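Local coordinates for uncharacterized protein (Legionella pneumophila subsp. pneumophila str. Philadelphia 1, PDB 2PMA) that is of unknown function but probably adopts a retropepsin-like aspartic endopeptidase fold, within a family also named putative ATP-dependent zinc protease, at residues G6-A11 / F117-L122; K10-L13 / L18-S21; N37-E42 / Y48-V53; I41-I46 / S61-Y66; L96-G101 / I129-A134. All blocks are in the same frame, centred on the assembly; numbering follows the deposited sequence. Where two conformers were deposited one is given.

Contact 1 of 5, residues G6-A11 / F117-L122; sequences GYVEKA and FLYPLL
Tyr119 reaches over to Tyr7 and Val8 just ahead of the short strand 121-123, which lies in the sheet between strand 18-24, parallel to it, and strand 31-43, antiparallel to it. This order is consistent with the psi-shaped strand arrangement of retropepsin-like folds, and strand 18-24 leads into Asp25, the start of the Asp-Thr-Gly signature of aspartic peptidases. No direct hydrogen bond joins 6-11 to 117-122, so the contact illustrates how side chains and one bridging water can bind segments whose nearest CA atoms are more than 8 Å apart. Leu118 CB, one residue before, lies over one face of the Tyr119 ring, while Ser21 and Lys23 of strand 18-24 touch the Tyr119 side chain. That side chain crosses Val8 at about a right angle and takes both its methyls: CG1 lies 3.7 Å from Tyr119 CE2, and CG2 of Val8 sits 3.7 Å from CZ of Tyr119. Val8 CG2 also covers one face of the Tyr7 ring, and thus wedges between the two phenols. Their hydroxyls do not bond directly; one water, in the plane of both rings, lies 2.9 Å from Tyr7 OH and 2.6 Å from Tyr119 OH. Further along, Leu121 turns to the buried Ala11 of strand 8-13. A chi1 of 177° swings CG away from the Leu121 nitrogen and brings CD2 to 4.0 Å from Ala11 CB.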
# COMPACT_ATOMS: atom_id res chain seq x y z
N GLY A 6 -6.82 13.94 -3.90
CA GLY A 6 -8.12 13.40 -4.34
C GLY A 6 -8.34 11.97 -3.79
O GLY A 6 -7.47 11.39 -3.10
N TYR A 7 -9.49 11.37 -4.11
CA TYR A 7 -9.75 10.03 -3.60
C TYR A 7 -9.02 8.93 -4.39
O TYR A 7 -8.97 7.78 -3.94
CB TYR A 7 -11.24 9.74 -3.47
CG TYR A 7 -11.89 9.24 -4.74
CD1 TYR A 7 -12.29 10.13 -5.74
CD2 TYR A 7 -12.14 7.87 -4.91
CE1 TYR A 7 -12.91 9.66 -6.90
CE2 TYR A 7 -12.74 7.39 -6.05
CZ TYR A 7 -13.12 8.27 -7.05
OH TYR A 7 -13.72 7.76 -8.16
N VAL A 8 -8.49 9.27 -5.57
CA VAL A 8 -7.59 8.37 -6.29
C VAL A 8 -6.35 9.15 -6.62
O VAL A 8 -6.45 10.29 -7.07
CB VAL A 8 -8.17 7.83 -7.62
CG1 VAL A 8 -7.22 6.81 -8.23
CG2 VAL A 8 -9.51 7.21 -7.41
N GLU A 9 -5.19 8.55 -6.40
CA GLU A 9 -3.90 9.19 -6.69
C GLU A 9 -2.97 8.14 -7.25
O GLU A 9 -3.12 6.97 -6.95
CB GLU A 9 -3.26 9.75 -5.41
CG GLU A 9 -4.01 10.96 -4.75
CD GLU A 9 -3.92 12.23 -5.58
OE1 GLU A 9 -3.10 12.31 -6.52
OE2 GLU A 9 -4.67 13.19 -5.28
N LYS A 10 -1.95 8.56 -8.00
CA LYS A 10 -0.90 7.59 -8.35
C LYS A 10 0.07 7.58 -7.19
O LYS A 10 0.40 8.65 -6.63
CB LYS A 10 -0.20 8.01 -9.65
CG LYS A 10 -1.05 7.86 -10.92
CD LYS A 10 -1.48 6.41 -11.19
CE LYS A 10 -2.05 6.29 -12.64
NZ LYS A 10 -2.46 4.87 -12.82
N ALA A 11 0.51 6.40 -6.78
CA ALA A 11 1.46 6.24 -5.68
C ALA A 11 2.53 5.29 -6.21
O ALA A 11 2.22 4.40 -7.01
CB ALA A 11 0.80 5.60 -4.47
N PHE A 117 -11.32 -6.04 -7.81
CA PHE A 117 -11.11 -4.70 -7.25
C PHE A 117 -10.87 -3.76 -8.41
O PHE A 117 -10.52 -4.20 -9.51
CB PHE A 117 -9.87 -4.69 -6.33
CG PHE A 117 -8.60 -5.20 -7.00
CD1 PHE A 117 -8.15 -6.50 -6.76
CD2 PHE A 117 -7.86 -4.38 -7.87
CE1 PHE A 117 -7.00 -6.97 -7.36
CE2 PHE A 117 -6.72 -4.85 -8.50
CZ PHE A 117 -6.27 -6.15 -8.23
N LEU A 118 -11.02 -2.46 -8.16
CA LEU A 118 -10.67 -1.48 -9.20
C LEU A 118 -9.22 -0.96 -9.05
O LEU A 118 -8.54 -0.75 -10.06
CB LEU A 118 -11.66 -0.31 -9.19
CG LEU A 118 -12.04 0.31 -10.54
CD1 LEU A 118 -13.00 1.47 -10.33
CD2 LEU A 118 -10.82 0.75 -11.38
N TYR A 119 -8.79 -0.78 -7.79
CA TYR A 119 -7.51 -0.16 -7.40
C TYR A 119 -6.66 -1.15 -6.60
O TYR A 119 -7.11 -1.68 -5.58
CB TYR A 119 -7.76 1.08 -6.53
CG TYR A 119 -8.69 2.04 -7.22
CD1 TYR A 119 -10.02 2.14 -6.85
CD2 TYR A 119 -8.24 2.79 -8.30
CE1 TYR A 119 -10.88 3.03 -7.50
CE2 TYR A 119 -9.09 3.66 -8.97
CZ TYR A 119 -10.40 3.78 -8.56
OH TYR A 119 -11.23 4.63 -9.24
N PRO A 120 -5.45 -1.44 -7.10
CA PRO A 120 -4.59 -2.45 -6.47
C PRO A 120 -4.07 -2.05 -5.09
O PRO A 120 -3.65 -2.94 -4.33
CB PRO A 120 -3.42 -2.59 -7.49
CG PRO A 120 -3.40 -1.33 -8.20
CD PRO A 120 -4.83 -0.84 -8.30
N LEU A 121 -4.08 -0.76 -4.76
CA LEU A 121 -3.53 -0.26 -3.49
C LEU A 121 -4.61 0.59 -2.84
O LEU A 121 -5.22 1.43 -3.51
CB LEU A 121 -2.27 0.60 -3.75
CG LEU A 121 -1.60 1.26 -2.53
CD1 LEU A 121 -1.21 0.24 -1.45
CD2 LEU A 121 -0.36 2.11 -2.96
N LEU A 122 -4.87 0.37 -1.56
CA LEU A 122 -5.83 1.21 -0.84
C LEU A 122 -5.03 1.83 0.32
O LEU A 122 -4.37 1.10 1.07
CB LEU A 122 -6.96 0.34 -0.34
CG LEU A 122 -8.17 0.97 0.36
CD1 LEU A 122 -9.33 -0.02 0.26
CD2 LEU A 122 -7.84 1.30 1.83
O HOH W 1 -13.71 4.84 -8.51

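Contact 2 of 5, residues K10-L13 / L18-S21; sequences KATL and LTLS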
# COMPACT_ATOMS: atom_id res chain seq x y z
N LYS A 10 -1.95 8.56 -8.00
CA LYS A 10 -0.90 7.59 -8.35
C LYS A 10 0.07 7.58 -7.19
O LYS A 10 0.40 8.65 -6.63
CB LYS A 10 -0.20 8.01 -9.65
CG LYS A 10 -1.05 7.86 -10.92
CD LYS A 10 -1.48 6.41 -11.19
CE LYS A 10 -2.05 6.29 -12.64
NZ LYS A 10 -2.46 4.87 -12.82
N ALA A 11 0.51 6.40 -6.78
CA ALA A 11 1.46 6.24 -5.68
C ALA A 11 2.53 5.29 -6.21
O ALA A 11 2.22 4.40 -7.01
CB ALA A 11 0.80 5.60 -4.47
N THR A 12 3.76 5.46 -5.77
CA THR A 12 4.84 4.64 -6.31
C THR A 12 5.43 3.78 -5.22
O THR A 12 5.78 4.29 -4.16
CB THR A 12 5.92 5.52 -6.96
OG1 THR A 12 5.34 6.30 -8.02
CG2 THR A 12 7.05 4.61 -7.52
N LEU A 13 5.53 2.46 -5.47
CA LEU A 13 6.21 1.54 -4.57
C LEU A 13 7.66 1.60 -5.00
O LEU A 13 8.08 0.89 -5.92
CB LEU A 13 5.64 0.11 -4.69
CG LEU A 13 4.26 -0.14 -4.07
CD1 LEU A 13 3.22 0.84 -4.59
CD2 LEU A 13 3.74 -1.56 -4.26
N LEU A 18 7.38 1.16 -9.10
CA LEU A 18 6.11 0.64 -9.60
C LEU A 18 5.04 1.64 -9.21
O LEU A 18 4.75 1.78 -8.02
CB LEU A 18 5.79 -0.71 -8.92
CG LEU A 18 4.39 -1.28 -9.25
CD1 LEU A 18 4.22 -1.48 -10.78
CD2 LEU A 18 4.23 -2.60 -8.51
N THR A 19 4.48 2.32 -10.20
CA THR A 19 3.43 3.31 -9.95
C THR A 19 2.05 2.66 -10.14
O THR A 19 1.77 2.02 -11.17
CB THR A 19 3.64 4.56 -10.81
OG1 THR A 19 4.94 5.10 -10.53
CG2 THR A 19 2.62 5.66 -10.46
N LEU A 20 1.20 2.78 -9.13
CA LEU A 20 -0.14 2.16 -9.13
C LEU A 20 -1.19 3.22 -8.83
O LEU A 20 -0.88 4.24 -8.17
CB LEU A 20 -0.23 1.11 -8.02
CG LEU A 20 0.75 -0.07 -8.07
CD1 LEU A 20 0.51 -0.98 -6.89
CD2 LEU A 20 0.57 -0.82 -9.38
N SER A 21 -2.40 3.01 -9.32
CA SER A 21 -3.54 3.83 -8.84
C SER A 21 -3.90 3.39 -7.43
O SER A 21 -4.02 2.19 -7.15
CB SER A 21 -4.76 3.64 -9.76
OG SER A 21 -4.54 4.37 -10.92
O HOH W 2 -0.09 3.52 -12.89
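The flat groups that meet between Ala11 and Leu20, and between Leu13 and Leu18, are peptide units of a beta hairpin in which strands 8-13 and 18-24 pair antiparallel. Ala11 and Leu20 exchange two backbone bonds, each donor arriving nearly end-on to the C=O group. At the turn end the exchange is less regular: Leu13 N gives a 2.8 Å bond to Leu18 O, whereas Leu18 N meets Leu13 O from above the carbonyl plane, 48° out of it, at 3.3 Å. The two faces differ in chemistry. On the face of Ala11, Leu13, Leu18 and Leu20 the side chains are buried, and Phe62 of strand 58-71 and Leu33 of strand 31-43 close over the leucines. On the other face Thr12 and Thr19, a non-hydrogen-bonded pair, set their hydroxyls together, OG1 to OG1 at 2.8 Å, while Thr19 CG2 rests 3.8 Å from Lys10 CB. Each threonine holds OG1 anti to its carbonyl carbon (chi1 -60° and -58°), which turns both toward the partner strand. Lys10, bent at chi2, folds back over its neighbour strand. Its NZ donates to Ser21 OG at 2.9 Å and to a water at 2.7 Å, which in turn donates to Thr19 O.

Contact 3 of 5, residues N37-E42 / Y48-V53; sequences NITEIE and YLRFTV
Thr39 and Arg50, and likewise Ile41 and Tyr48, each exchange two backbone hydrogen bonds, giving four between the antiparallel strands, such as Thr39 N to Arg50 O at 2.8 Å. Between these pairs stands the non-hydrogen-bonded pair Glu40 and Leu49, where CA-H groups close on carbonyls instead; Leu49 CA, for example, lies 3.2 Å from Thr39 O. Apolar contacts divide by face. On the side of Glu40 and Leu49, the two methyls of Leu49 part company: CD1 meets Ile38 CG2 at 3.7 Å, and CD2 of Leu49 presses against CB of Glu40, also at 3.7 Å. Leu49 and Phe51 also touch Leu111 and Val94, which carry this side toward the interior. On the other face Ile41 holds CG1 in the crowded position between N and carbonyl carbon (chi1 60°), from which it lies 3.6 Å from Tyr48 CB. Charge enters through Arg50: its extended chain bends at chi3, and Ile41 CG2 covers one face of the guanidinium, 4.0 Å above its plane. The NE atom is taken by a salt bridge to Glu63 OE2 of strand 58-71. Water completes the set, one molecule donating to Asn37 O at 2.8 Å and also bonding Thr52 OG1. The whole is a twisted beta hairpin: segments 38-42 and 48-53 run at 151° to each other, with buried Leu49 and Phe51 facing inward and Arg50 exposed on the other side.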
# COMPACT_ATOMS: atom_id res chain seq x y z
N ASN A 37 1.85 -15.15 -3.92
CA ASN A 37 3.11 -15.88 -3.79
C ASN A 37 3.93 -15.41 -2.58
O ASN A 37 5.13 -15.13 -2.68
CB ASN A 37 3.95 -15.75 -5.09
CG ASN A 37 3.22 -16.26 -6.34
OD1 ASN A 37 3.43 -15.78 -7.46
ND2 ASN A 37 2.36 -17.24 -6.15
N ILE A 38 3.27 -15.30 -1.44
CA ILE A 38 3.88 -14.70 -0.27
C ILE A 38 4.69 -15.75 0.48
O ILE A 38 4.16 -16.82 0.77
CB ILE A 38 2.78 -14.07 0.60
CG1 ILE A 38 2.01 -13.02 -0.24
CG2 ILE A 38 3.39 -13.46 1.89
CD1 ILE A 38 0.59 -12.66 0.33
N THR A 39 5.96 -15.48 0.76
CA THR A 39 6.86 -16.42 1.45
C THR A 39 7.57 -15.71 2.60
O THR A 39 7.94 -14.55 2.47
CB THR A 39 7.93 -17.03 0.49
OG1 THR A 39 8.91 -16.03 0.16
CG2 THR A 39 7.29 -17.54 -0.82
N GLU A 40 7.76 -16.40 3.72
CA GLU A 40 8.43 -15.77 4.87
C GLU A 40 9.92 -16.12 4.80
O GLU A 40 10.28 -17.28 4.50
CB GLU A 40 7.81 -16.26 6.18
CG GLU A 40 8.42 -15.62 7.42
CD GLU A 40 7.65 -15.86 8.72
OE1 GLU A 40 7.99 -15.18 9.70
OE2 GLU A 40 6.72 -16.71 8.77
N ILE A 41 10.78 -15.13 5.03
CA ILE A 41 12.21 -15.35 5.14
C ILE A 41 12.69 -14.67 6.42
O ILE A 41 11.99 -13.86 6.98
CB ILE A 41 12.96 -14.81 3.91
CG1 ILE A 41 12.72 -13.31 3.77
CG2 ILE A 41 12.54 -15.57 2.63
CD1 ILE A 41 13.60 -12.64 2.72
N GLU A 42 13.88 -15.03 6.88
CA GLU A 42 14.48 -14.33 8.01
C GLU A 42 15.77 -13.69 7.57
O GLU A 42 16.60 -14.34 6.92
CB GLU A 42 14.74 -15.30 9.18
CG GLU A 42 13.87 -15.04 10.41
CD GLU A 42 12.48 -15.70 10.34
OE1 GLU A 42 12.13 -16.29 9.29
OE2 GLU A 42 11.75 -15.62 11.35
N TYR A 48 10.82 -11.25 7.31
CA TYR A 48 10.43 -10.46 6.16
C TYR A 48 9.48 -11.37 5.41
O TYR A 48 9.60 -12.63 5.49
CB TYR A 48 11.65 -10.17 5.25
CG TYR A 48 12.46 -8.99 5.72
CD1 TYR A 48 12.42 -7.78 5.03
CD2 TYR A 48 13.25 -9.08 6.88
CE1 TYR A 48 13.16 -6.67 5.46
CE2 TYR A 48 13.98 -7.96 7.33
CZ TYR A 48 13.92 -6.77 6.61
OH TYR A 48 14.64 -5.68 7.06
N LEU A 49 8.59 -10.76 4.62
CA LEU A 49 7.85 -11.51 3.61
C LEU A 49 8.32 -11.09 2.22
O LEU A 49 8.54 -9.88 1.96
CB LEU A 49 6.35 -11.21 3.74
CG LEU A 49 5.68 -11.61 5.06
CD1 LEU A 49 4.21 -11.41 4.87
CD2 LEU A 49 5.95 -13.10 5.41
N ARG A 50 8.52 -12.07 1.36
CA ARG A 50 8.72 -11.82 -0.07
C ARG A 50 7.35 -12.01 -0.70
O ARG A 50 6.62 -12.95 -0.35
CB ARG A 50 9.70 -12.82 -0.65
CG ARG A 50 10.04 -12.63 -2.12
CD ARG A 50 10.98 -13.78 -2.59
NE ARG A 50 12.30 -13.66 -1.95
CZ ARG A 50 13.07 -14.68 -1.57
NH1 ARG A 50 12.66 -15.95 -1.73
NH2 ARG A 50 14.25 -14.43 -1.01
N PHE A 51 6.99 -11.12 -1.61
CA PHE A 51 5.70 -11.22 -2.25
C PHE A 51 5.73 -10.59 -3.63
O PHE A 51 6.62 -9.76 -3.94
CB PHE A 51 4.62 -10.52 -1.36
CG PHE A 51 4.87 -9.04 -1.09
CD1 PHE A 51 5.67 -8.62 -0.00
CD2 PHE A 51 4.28 -8.07 -1.91
CE1 PHE A 51 5.89 -7.27 0.27
CE2 PHE A 51 4.49 -6.72 -1.68
CZ PHE A 51 5.29 -6.29 -0.57
N THR A 52 4.75 -10.98 -4.43
CA THR A 52 4.62 -10.45 -5.80
C THR A 52 3.43 -9.53 -5.86
O THR A 52 2.29 -9.88 -5.40
CB THR A 52 4.56 -11.66 -6.77
OG1 THR A 52 5.82 -12.32 -6.70
CG2 THR A 52 4.28 -11.24 -8.23
N VAL A 53 3.60 -8.37 -6.50
CA VAL A 53 2.45 -7.63 -6.99
C VAL A 53 2.20 -7.87 -8.49
O VAL A 53 3.04 -7.49 -9.32
CB VAL A 53 2.66 -6.11 -6.74
CG1 VAL A 53 1.43 -5.27 -7.29
CG2 VAL A 53 2.93 -5.86 -5.24
O HOH W 3 5.63 -14.67 -8.05
O HOH W 4 6.90 -13.67 -4.27

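Contact 4 of 5, residues I41-I46 / S61-Y66; sequences IEKKGI and SFEGEY. With FMT (formic acid), chain F.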
# COMPACT_ATOMS: atom_id res chain seq x y z
N ILE A 41 10.78 -15.13 5.03
CA ILE A 41 12.21 -15.35 5.14
C ILE A 41 12.69 -14.67 6.42
O ILE A 41 11.99 -13.86 6.98
CB ILE A 41 12.96 -14.81 3.91
CG1 ILE A 41 12.72 -13.31 3.77
CG2 ILE A 41 12.54 -15.57 2.63
CD1 ILE A 41 13.60 -12.64 2.72
N GLU A 42 13.88 -15.03 6.88
CA GLU A 42 14.48 -14.33 8.01
C GLU A 42 15.77 -13.69 7.57
O GLU A 42 16.60 -14.34 6.92
CB GLU A 42 14.74 -15.30 9.18
CG GLU A 42 13.87 -15.04 10.41
CD GLU A 42 12.48 -15.70 10.34
OE1 GLU A 42 12.13 -16.29 9.29
OE2 GLU A 42 11.75 -15.62 11.35
N LYS A 43 15.92 -12.40 7.86
CA LYS A 43 17.18 -11.71 7.67
C LYS A 43 17.70 -11.36 9.07
O LYS A 43 17.13 -10.52 9.77
CB LYS A 43 16.98 -10.48 6.79
CG LYS A 43 16.42 -10.81 5.39
CD LYS A 43 16.02 -9.54 4.66
CE LYS A 43 16.05 -9.73 3.16
NZ LYS A 43 17.44 -9.92 2.67
N LYS A 44 18.74 -12.06 9.50
CA LYS A 44 19.34 -11.82 10.81
C LYS A 44 18.33 -11.92 11.95
O LYS A 44 18.32 -11.10 12.88
CB LYS A 44 20.08 -10.47 10.84
CG LYS A 44 21.24 -10.42 9.85
CD LYS A 44 22.42 -9.64 10.42
CE LYS A 44 23.50 -9.44 9.35
NZ LYS A 44 24.08 -8.06 9.40
N GLY A 45 17.47 -12.93 11.87
CA GLY A 45 16.49 -13.17 12.92
C GLY A 45 15.30 -12.25 12.82
O GLY A 45 14.41 -12.31 13.68
N ILE A 46 15.27 -11.38 11.80
CA ILE A 46 14.09 -10.52 11.56
C ILE A 46 13.24 -11.09 10.41
O ILE A 46 13.78 -11.32 9.31
CB ILE A 46 14.49 -9.08 11.19
CG1 ILE A 46 15.40 -8.48 12.28
CG2 ILE A 46 13.24 -8.20 10.96
CD1 ILE A 46 15.77 -7.06 11.97
N SER A 61 8.41 -8.11 -7.74
CA SER A 61 8.72 -8.80 -6.49
C SER A 61 9.23 -7.79 -5.45
O SER A 61 10.06 -6.88 -5.78
CB SER A 61 9.75 -9.91 -6.77
OG SER A 61 9.97 -10.67 -5.58
N PHE A 62 8.73 -7.92 -4.21
CA PHE A 62 9.17 -7.07 -3.12
C PHE A 62 9.56 -7.91 -1.91
O PHE A 62 9.12 -9.06 -1.78
CB PHE A 62 7.99 -6.18 -2.68
CG PHE A 62 7.58 -5.17 -3.70
CD1 PHE A 62 8.08 -3.87 -3.62
CD2 PHE A 62 6.71 -5.51 -4.74
CE1 PHE A 62 7.73 -2.89 -4.57
CE2 PHE A 62 6.33 -4.55 -5.68
CZ PHE A 62 6.85 -3.22 -5.59
N GLU A 63 10.33 -7.31 -1.00
CA GLU A 63 10.46 -7.88 0.36
C GLU A 63 10.09 -6.76 1.34
O GLU A 63 10.41 -5.57 1.11
CB GLU A 63 11.87 -8.40 0.62
CG GLU A 63 12.28 -9.52 -0.37
CD GLU A 63 13.61 -10.18 -0.01
OE1 GLU A 63 14.33 -9.61 0.82
OE2 GLU A 63 13.92 -11.27 -0.59
N GLY A 64 9.41 -7.12 2.40
CA GLY A 64 9.03 -6.12 3.40
C GLY A 64 9.11 -6.73 4.79
O GLY A 64 8.84 -7.91 4.95
N GLU A 65 9.46 -5.90 5.78
CA GLU A 65 9.50 -6.35 7.16
C GLU A 65 8.12 -6.84 7.56
O GLU A 65 7.14 -6.17 7.30
CB GLU A 65 9.89 -5.17 8.05
CG GLU A 65 11.34 -4.76 7.88
CD GLU A 65 11.60 -3.45 8.59
OE1 GLU A 65 11.77 -2.43 7.89
OE2 GLU A 65 11.55 -3.46 9.83
N TYR A 66 8.05 -8.00 8.22
CA TYR A 66 6.79 -8.64 8.57
C TYR A 66 6.47 -8.18 9.98
O TYR A 66 7.18 -8.56 10.96
CB TYR A 66 6.98 -10.17 8.53
CG TYR A 66 5.73 -11.05 8.67
CD1 TYR A 66 5.87 -12.46 8.69
CD2 TYR A 66 4.44 -10.52 8.79
CE1 TYR A 66 4.73 -13.31 8.79
CE2 TYR A 66 3.29 -11.36 8.94
CZ TYR A 66 3.46 -12.74 8.93
OH TYR A 66 2.35 -13.57 9.04
C FMT F . 11.03 -2.28 4.37
O1 FMT F . 11.53 -1.31 5.03
O2 FMT F . 10.38 -3.25 4.85
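Lys43 and Glu63 meet over the top of a strand that separates them, in an antiparallel meander of strands 31-43, 46-55 and 58-71. The outer two strands run the same way with 46-55 between, so the nearest CA atoms, of Ile41 and Glu63, are 9.0 Å apart and side chains alone span the gap. The electrostatic part is a salt bridge, but a long one: Lys43 NZ stands 3.6 Å from Glu63 OE1. Lys43 runs out nearly straight and then bends at its last torsion (chi4 -67°), which swings the ammonium group aside and leaves the preceding carbon, CE, nearer the carboxylate; that approach is too close to be comfortable, so the exact placing of the lysine end is doubtful. OE2 is already engaged by Arg50, so the carboxylate faces cationic side chains from strands 31-43 and 46-55. A van der Waals contact adds little: Ile41 CD1 lies crosswise, 3.6 Å from Glu63 OE2, and may shield the ion pair slightly on that side. Backbone bonds shape the hairpin end that presents Lys43: in the type I' turn from Lys43 to Ile46, Lys43 N bonds Ile46 O at 2.8 Å and Ile46 N bonds Lys43 O at 2.9 Å. Finally, strand 58-71 binds a formic acid, probably from the crystallisation liquor: Glu65 N donates to its O2 at 3.0 Å in a nearly straight bond, 169° at the hydrogen.

Contact 5 of 5, residues L96-G101 / I129-A134; sequences LNIKLG and IDFNGA
A Schellman motif closes helix 125-130, and beside it Phe131 reaches Leu100 of strand 90-100 with a ring face and Ile98 with its edge. The motif itself is local: Asn132, with positive phi, bonds back through its N to Ile129 O at 2.8 Å as the chain leaves the helix. Just before this turn, Phe131 holds CG anti to its own carbonyl carbon (chi1 -75°), which directs the ring at the strand. Everything across the contact then passes through that ring, a compact example of a contact to strand 90-100 carried by a single aromatic side chain. Leu100 lies over one face, its CB 4.0 Å from the ring centroid and 19° off the normal, a CH-pi contact. The same leucine also brings CD2 to 3.9 Å from Phe131 CG, so it covers the ring from the outer rim inward to the root. At the ring edge, in plane, sits Ile98 O, 3.4 Å from Phe131 CZ; there the weakly positive rim faces a carbonyl oxygen, probably a mildly favourable pairing. The methyl CG2 of Ile98 adds a looser touch to CZ of Phe131 at 4.3 Å. Ile98 and Leu100 also touch Ala11 and Glu9 of strand 8-13, the other neighbour of 90-100. Phe131 O is hydrogen-bonded by Lys103 NZ, and Arg105 and Ile107 pack on the Phe131 side chain, so with Leu100 beneath it the helix end rests across strands 90-100 and 103-112.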
# COMPACT_ATOMS: atom_id res chain seq x y z
N LEU A 96 6.11 -1.00 3.74
CA LEU A 96 6.26 -0.76 2.29
C LEU A 96 6.63 0.71 2.08
O LEU A 96 5.94 1.58 2.61
CB LEU A 96 4.93 -1.05 1.59
CG LEU A 96 4.63 -0.70 0.12
CD1 LEU A 96 5.23 -1.68 -0.88
CD2 LEU A 96 3.13 -0.65 -0.10
N ASN A 97 7.69 0.96 1.29
CA ASN A 97 8.15 2.33 0.97
C ASN A 97 7.31 2.87 -0.18
O ASN A 97 7.28 2.29 -1.27
CB ASN A 97 9.65 2.32 0.58
CG ASN A 97 10.51 1.59 1.58
OD1 ASN A 97 10.31 1.77 2.77
ND2 ASN A 97 11.47 0.76 1.11
N ILE A 98 6.56 3.94 0.10
CA ILE A 98 5.57 4.47 -0.87
C ILE A 98 5.76 5.97 -1.05
O ILE A 98 5.88 6.72 -0.07
CB ILE A 98 4.14 4.24 -0.38
CG1 ILE A 98 3.86 2.74 -0.26
CG2 ILE A 98 3.10 4.88 -1.35
CD1 ILE A 98 2.54 2.41 0.36
N LYS A 99 5.76 6.40 -2.32
CA LYS A 99 5.88 7.81 -2.66
C LYS A 99 4.52 8.32 -3.15
O LYS A 99 3.86 7.69 -3.98
CB LYS A 99 6.98 8.00 -3.70
CG LYS A 99 7.15 9.43 -4.22
CD LYS A 99 8.29 9.48 -5.20
CE LYS A 99 8.85 10.89 -5.35
NZ LYS A 99 7.90 11.73 -6.13
N LEU A 100 4.07 9.44 -2.60
CA LEU A 100 2.82 10.09 -3.01
C LEU A 100 3.19 11.56 -3.23
O LEU A 100 3.57 12.24 -2.27
CB LEU A 100 1.76 9.96 -1.91
CG LEU A 100 0.43 10.71 -2.10
CD1 LEU A 100 -0.30 10.15 -3.30
CD2 LEU A 100 -0.44 10.53 -0.82
N GLY A 101 3.12 12.02 -4.48
CA GLY A 101 3.63 13.36 -4.81
C GLY A 101 5.11 13.39 -4.50
O GLY A 101 5.85 12.48 -4.89
N ILE A 129 -2.79 9.89 7.22
CA ILE A 129 -2.21 10.68 8.32
C ILE A 129 -0.68 10.72 8.21
O ILE A 129 -0.08 11.79 8.41
CB ILE A 129 -2.70 10.17 9.69
CG1 ILE A 129 -4.20 10.44 9.82
CG2 ILE A 129 -1.96 10.88 10.86
CD1 ILE A 129 -4.91 9.59 10.91
N ASP A 130 -0.05 9.58 7.89
CA ASP A 130 1.42 9.54 7.68
C ASP A 130 1.86 10.58 6.64
O ASP A 130 2.90 11.24 6.80
CB ASP A 130 1.90 8.17 7.19
CG ASP A 130 1.77 7.08 8.24
OD1 ASP A 130 1.73 7.41 9.44
OD2 ASP A 130 1.73 5.89 7.82
N PHE A 131 1.04 10.74 5.59
CA PHE A 131 1.29 11.77 4.56
C PHE A 131 0.73 13.16 4.90
O PHE A 131 0.82 14.08 4.08
CB PHE A 131 0.73 11.30 3.21
CG PHE A 131 1.56 10.23 2.55
CD1 PHE A 131 2.78 10.56 1.96
CD2 PHE A 131 1.13 8.91 2.54
CE1 PHE A 131 3.57 9.54 1.36
CE2 PHE A 131 1.90 7.89 1.94
CZ PHE A 131 3.11 8.20 1.34
N ASN A 132 0.19 13.32 6.10
CA ASN A 132 -0.39 14.59 6.58
C ASN A 132 -1.42 15.19 5.62
O ASN A 132 -1.46 16.40 5.38
CB ASN A 132 0.74 15.59 6.90
CG ASN A 132 0.31 16.67 7.89
OD1 ASN A 132 -0.69 16.53 8.60
ND2 ASN A 132 1.09 17.76 7.94
N GLY A 133 -2.27 14.31 5.08
CA GLY A 133 -3.23 14.71 4.07
C GLY A 133 -4.67 14.77 4.54
O GLY A 133 -5.04 14.20 5.58
N ALA A 134 -5.46 15.56 3.79
CA ALA A 134 -6.90 15.47 3.81
C ALA A 134 -7.35 15.01 2.40
O ALA A 134 -6.60 15.16 1.42
CB ALA A 134 -7.54 16.86 4.14

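The five contacts grade from core to surface. Contacts 1 and 5 are buried and have no direct hydrogen bond between their segments; they meet where Leu100 and Ile98 pack on Glu9 and Ala11. Contact 2 shares Lys10 and Ala11 with contact 1 but is a hairpin, joined to contact 5 by a probable backbone bond from Lys99 to Thr12, and only half buried. Contacts 3 and 4, on the far side of the chain's centre from contact 1, are surface sites that share strand 31-43; contact 3 is dominated by backbone pairing, contact 4 by charge. Phe62 and Val53 on Leu18, with Phe62 on Leu13, link that meander to contact 2.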